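Local structure of NAP1-binding protein 2 (Saccharomyces cerevisiae, 1YN8) at residues A[28-37]-A[49-57]. The protein serves as an adaptor that brings the PTC1 phosphatase to the PBS2 kinase, restraining HOG pathway signalling in yeast. Numbering follows the deposited sequence. Where two conformers were deposited one is given.
Sequences ISYKHGQGWL and LVPEEFVSY
E52 ties together two parts of 28-37, its amide bonded to G35 in the turn and its carboxylate to K31. The amide N donates to G35 O over 3.0 Å, coming from above the carbonyl plane, 63° out of it, instead of within it. The carboxylate meanwhile reaches K31: with CG opposite the backbone N (chi1 -167°) and the chain extended beyond, OE2 comes within 3.5 Å of K31 NZ, a weak hydrogen bond within a salt bridge. A leucine in place of E52 would probably leave the K31 ammonium without this acidic mate, while the backbone bond to G35 could persist. Next to this clasp the strands pair conventionally: L37 N to V50 O and V50 N to L37 O run 3.0 and 2.9 Å, both nearly straight. L37 turns its side chain inward, where CD1 meets V55 CG2 at 3.7 Å and CG rests against the E52 backbone. I28 closes the same apolar cluster, its CG1 lying 3.7 Å from Y57 CE1, the two side chains crossing at about a right angle. On the face away from L37 and V50, CD2 in one of two L49 conformers sits over one face of the H32 imidazole, a CH-pi contact, and also touches W36 CB. The W36 indole brings CE3 obliquely to 3.5 Å from V50 O, with P51 CD a looser apolar neighbour of CZ3. H32 and G33 together face W36 in a classic beta bulge, which overlaps the type II turn from G33 to W36. The whole exemplifies the SH3 domain fold, whose ligand groove generally includes a tryptophan and a proline to which W36 and P51 probably correspond.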
loop_
_atom_site.group_PDB
_atom_site.type_symbol
_atom_site.label_atom_id
_atom_site.label_comp_id
_atom_site.label_asym_id
_atom_site.label_seq_id
_atom_site.Cartn_x
_atom_site.Cartn_y
_atom_site.Cartn_z
ATOM N N ILE A 28 -6.411 0.918 2.019
ATOM C CA ILE A 28 -5.648 1.855 2.835
ATOM C C ILE A 28 -6.353 2.026 4.171
ATOM O O ILE A 28 -7.516 2.479 4.223
ATOM C CB ILE A 28 -5.452 3.232 2.138
ATOM C CG1 ILE A 28 -4.860 3.101 0.710
ATOM C CG2 ILE A 28 -4.616 4.149 3.015
ATOM C CD1 ILE A 28 -3.536 2.376 0.584
ATOM N N SER A 29 -5.657 1.683 5.270
ATOM C CA SER A 29 -6.227 1.831 6.611
ATOM C C SER A 29 -6.218 3.272 7.146
ATOM O O SER A 29 -7.207 3.729 7.747
ATOM C CB SER A 29 -5.458 0.930 7.561
ATOM O OG SER A 29 -5.466 -0.402 7.090
ATOM N N TYR A 30 -5.069 3.957 6.987
ATOM C CA TYR A 30 -4.836 5.307 7.453
ATOM C C TYR A 30 -3.485 5.827 6.933
ATOM O O TYR A 30 -2.677 5.060 6.393
ATOM C CB TYR A 30 -4.855 5.412 8.984
ATOM C CG TYR A 30 -3.749 4.680 9.762
ATOM C CD1 TYR A 30 -2.621 5.362 10.212
ATOM C CD2 TYR A 30 -3.867 3.344 10.102
ATOM C CE1 TYR A 30 -1.629 4.714 10.973
ATOM C CE2 TYR A 30 -2.876 2.691 10.855
ATOM C CZ TYR A 30 -1.765 3.382 11.286
ATOM O OH TYR A 30 -0.789 2.729 12.047
ATOM N N LYS A 31 -3.299 7.138 7.084
ATOM C CA LYS A 31 -2.015 7.796 6.808
ATOM C C LYS A 31 -1.133 7.831 8.057
ATOM O O LYS A 31 -1.468 8.496 9.065
ATOM C CB LYS A 31 -2.238 9.210 6.275
ATOM C CG LYS A 31 -0.946 9.962 5.868
ATOM C CD LYS A 31 -1.291 11.258 5.130
ATOM C CE LYS A 31 -0.037 11.978 4.712
ATOM N NZ LYS A 31 -0.319 13.308 4.101
ATOM N N HIS A 32 0.035 7.198 7.965
ATOM C CA HIS A 32 0.992 7.158 9.083
ATOM C C HIS A 32 1.770 8.465 9.299
ATOM O O HIS A 32 2.014 8.872 10.437
ATOM C CB HIS A 32 1.976 5.990 8.884
ATOM C CG HIS A 32 3.164 6.069 9.789
ATOM N ND1 HIS A 32 3.163 5.532 11.052
ATOM C CD2 HIS A 32 4.365 6.678 9.639
ATOM C CE1 HIS A 32 4.325 5.772 11.632
ATOM N NE2 HIS A 32 5.072 6.468 10.796
ATOM N N GLY A 33 2.232 9.073 8.204
ATOM C CA GLY A 33 2.882 10.388 8.242
ATOM C C GLY A 33 3.138 10.865 6.820
ATOM O O GLY A 33 2.653 10.253 5.897
ATOM N N GLN A 34 3.878 11.968 6.660
ATOM C CA GLN A 34 4.186 12.516 5.342
ATOM C C GLN A 34 4.820 11.420 4.470
ATOM O O GLN A 34 5.897 10.918 4.783
ATOM C CB GLN A 34 5.152 13.703 5.488
ATOM C CG GLN A 34 5.720 14.290 4.179
ATOM C CD GLN A 34 7.070 15.003 4.361
ATOM O OE1 GLN A 34 8.004 14.776 3.582
ATOM N NE2 GLN A 34 7.181 15.858 5.386
ATOM N N GLY A 35 4.151 11.068 3.385
ATOM C CA GLY A 35 4.715 10.161 2.396
ATOM C C GLY A 35 4.503 8.684 2.649
ATOM O O GLY A 35 4.934 7.872 1.829
ATOM N N TRP A 36 3.798 8.319 3.735
ATOM C CA TRP A 36 3.591 6.906 4.102
ATOM C C TRP A 36 2.122 6.582 4.442
ATOM O O TRP A 36 1.536 7.217 5.330
ATOM C CB TRP A 36 4.484 6.541 5.314
ATOM C CG TRP A 36 6.001 6.564 5.035
ATOM C CD1 TRP A 36 6.919 7.452 5.512
ATOM C CD2 TRP A 36 6.728 5.626 4.236
ATOM N NE1 TRP A 36 8.186 7.135 5.046
ATOM C CE2 TRP A 36 8.092 6.015 4.263
ATOM C CE3 TRP A 36 6.361 4.487 3.506
ATOM C CZ2 TRP A 36 9.080 5.306 3.584
ATOM C CZ3 TRP A 36 7.363 3.777 2.821
ATOM C CH2 TRP A 36 8.681 4.185 2.870
ATOM N N LEU A 37 1.598 5.562 3.751
ATOM C CA LEU A 37 0.301 4.984 4.052
ATOM C C LEU A 37 0.477 3.578 4.678
ATOM O O LEU A 37 1.414 2.841 4.313
ATOM C CB LEU A 37 -0.539 4.886 2.769
ATOM C CG LEU A 37 -0.752 6.182 1.964
ATOM C CD1 LEU A 37 -1.545 5.824 0.735
ATOM C CD2 LEU A 37 -1.459 7.245 2.758
ATOM N N LEU A 49 3.685 -0.581 5.566
ATOM C CA LEU A 49 3.819 0.766 4.991
ATOM C C LEU A 49 4.215 0.757 3.518
ATOM O O LEU A 49 5.109 -0.008 3.088
ATOM C CB LEU A 49 4.825 1.608 5.787
ATOM C CG LEU A 49 4.289 2.234 7.079
ATOM C CD1 LEU A 49 4.101 1.189 8.164
ATOM C CD2 LEU A 49 5.196 3.328 7.561
ATOM N N VAL A 50 3.560 1.641 2.763
ATOM C CA VAL A 50 3.851 1.862 1.331
ATOM C C VAL A 50 3.976 3.384 1.046
ATOM O O VAL A 50 3.383 4.204 1.771
ATOM C CB VAL A 50 2.755 1.257 0.431
ATOM C CG1 VAL A 50 2.579 -0.257 0.763
ATOM C CG2 VAL A 50 1.411 2.032 0.568
ATOM N N PRO A 51 4.701 3.755 -0.019
ATOM C CA PRO A 51 4.774 5.178 -0.355
ATOM C C PRO A 51 3.396 5.767 -0.779
ATOM O O PRO A 51 2.686 5.152 -1.570
ATOM C CB PRO A 51 5.756 5.214 -1.543
ATOM C CG PRO A 51 6.502 3.891 -1.501
ATOM C CD PRO A 51 5.486 2.935 -0.959
ATOM N N GLU A 52 3.084 6.977 -0.291
ATOM C CA GLU A 52 1.832 7.671 -0.623
ATOM C C GLU A 52 1.628 7.859 -2.142
ATOM O O GLU A 52 0.487 7.752 -2.663
ATOM C CB GLU A 52 1.794 9.017 0.082
ATOM C CG GLU A 52 0.432 9.693 0.079
ATOM C CD GLU A 52 0.439 11.006 0.844
ATOM O OE1 GLU A 52 1.529 11.538 1.124
ATOM O OE2 GLU A 52 -0.660 11.515 1.135
ATOM N N GLU A 53 2.721 8.152 -2.851
ATOM C CA GLU A 53 2.645 8.380 -4.311
ATOM C C GLU A 53 2.586 7.094 -5.196
ATOM O O GLU A 53 2.529 7.205 -6.436
ATOM C CB GLU A 53 3.816 9.275 -4.765
ATOM C CG GLU A 53 3.809 10.737 -4.170
ATOM C CD GLU A 53 2.457 11.455 -4.316
ATOM O OE1 GLU A 53 1.969 11.580 -5.465
ATOM O OE2 GLU A 53 1.881 11.889 -3.276
ATOM N N PHE A 54 2.641 5.898 -4.588
ATOM C CA PHE A 54 2.666 4.617 -5.318
ATOM C C PHE A 54 1.272 3.951 -5.395
ATOM O O PHE A 54 1.154 2.838 -5.918
ATOM C CB PHE A 54 3.655 3.627 -4.668
ATOM C CG PHE A 54 5.112 3.771 -5.132
ATOM C CD1 PHE A 54 5.767 5.003 -5.061
ATOM C CD2 PHE A 54 5.835 2.667 -5.590
ATOM C CE1 PHE A 54 7.096 5.138 -5.447
ATOM C CE2 PHE A 54 7.177 2.804 -5.997
ATOM C CZ PHE A 54 7.795 4.040 -5.910
ATOM N N VAL A 55 0.241 4.606 -4.842
ATOM C CA VAL A 55 -1.151 4.085 -4.983
ATOM C C VAL A 55 -2.138 5.120 -5.498
ATOM O O VAL A 55 -1.914 6.332 -5.310
ATOM C CB VAL A 55 -1.726 3.463 -3.664
ATOM C CG1 VAL A 55 -0.760 2.477 -3.043
ATOM C CG2 VAL A 55 -2.182 4.535 -2.659
ATOM N N SER A 56 -3.228 4.639 -6.100
ATOM C CA SER A 56 -4.325 5.470 -6.558
ATOM C C SER A 56 -5.649 4.903 -6.014
ATOM O O SER A 56 -5.811 3.671 -5.924
ATOM C CB SER A 56 -4.374 5.477 -8.071
ATOM O OG SER A 56 -5.349 6.386 -8.532
ATOM N N TYR A 57 -6.576 5.794 -5.659
ATOM C CA TYR A 57 -7.878 5.374 -5.115
ATOM C C TYR A 57 -8.825 4.995 -6.244
ATOM O O TYR A 57 -8.874 5.670 -7.267
ATOM C CB TYR A 57 -8.476 6.454 -4.209
ATOM C CG TYR A 57 -7.685 6.603 -2.934
ATOM C CD1 TYR A 57 -7.695 5.591 -1.962
ATOM C CD2 TYR A 57 -6.885 7.709 -2.715
ATOM C CE1 TYR A 57 -6.952 5.705 -0.783
ATOM C CE2 TYR A 57 -6.120 7.818 -1.543
ATOM C CZ TYR A 57 -6.149 6.814 -0.605
ATOM O OH TYR A 57 -5.377 6.949 0.537
#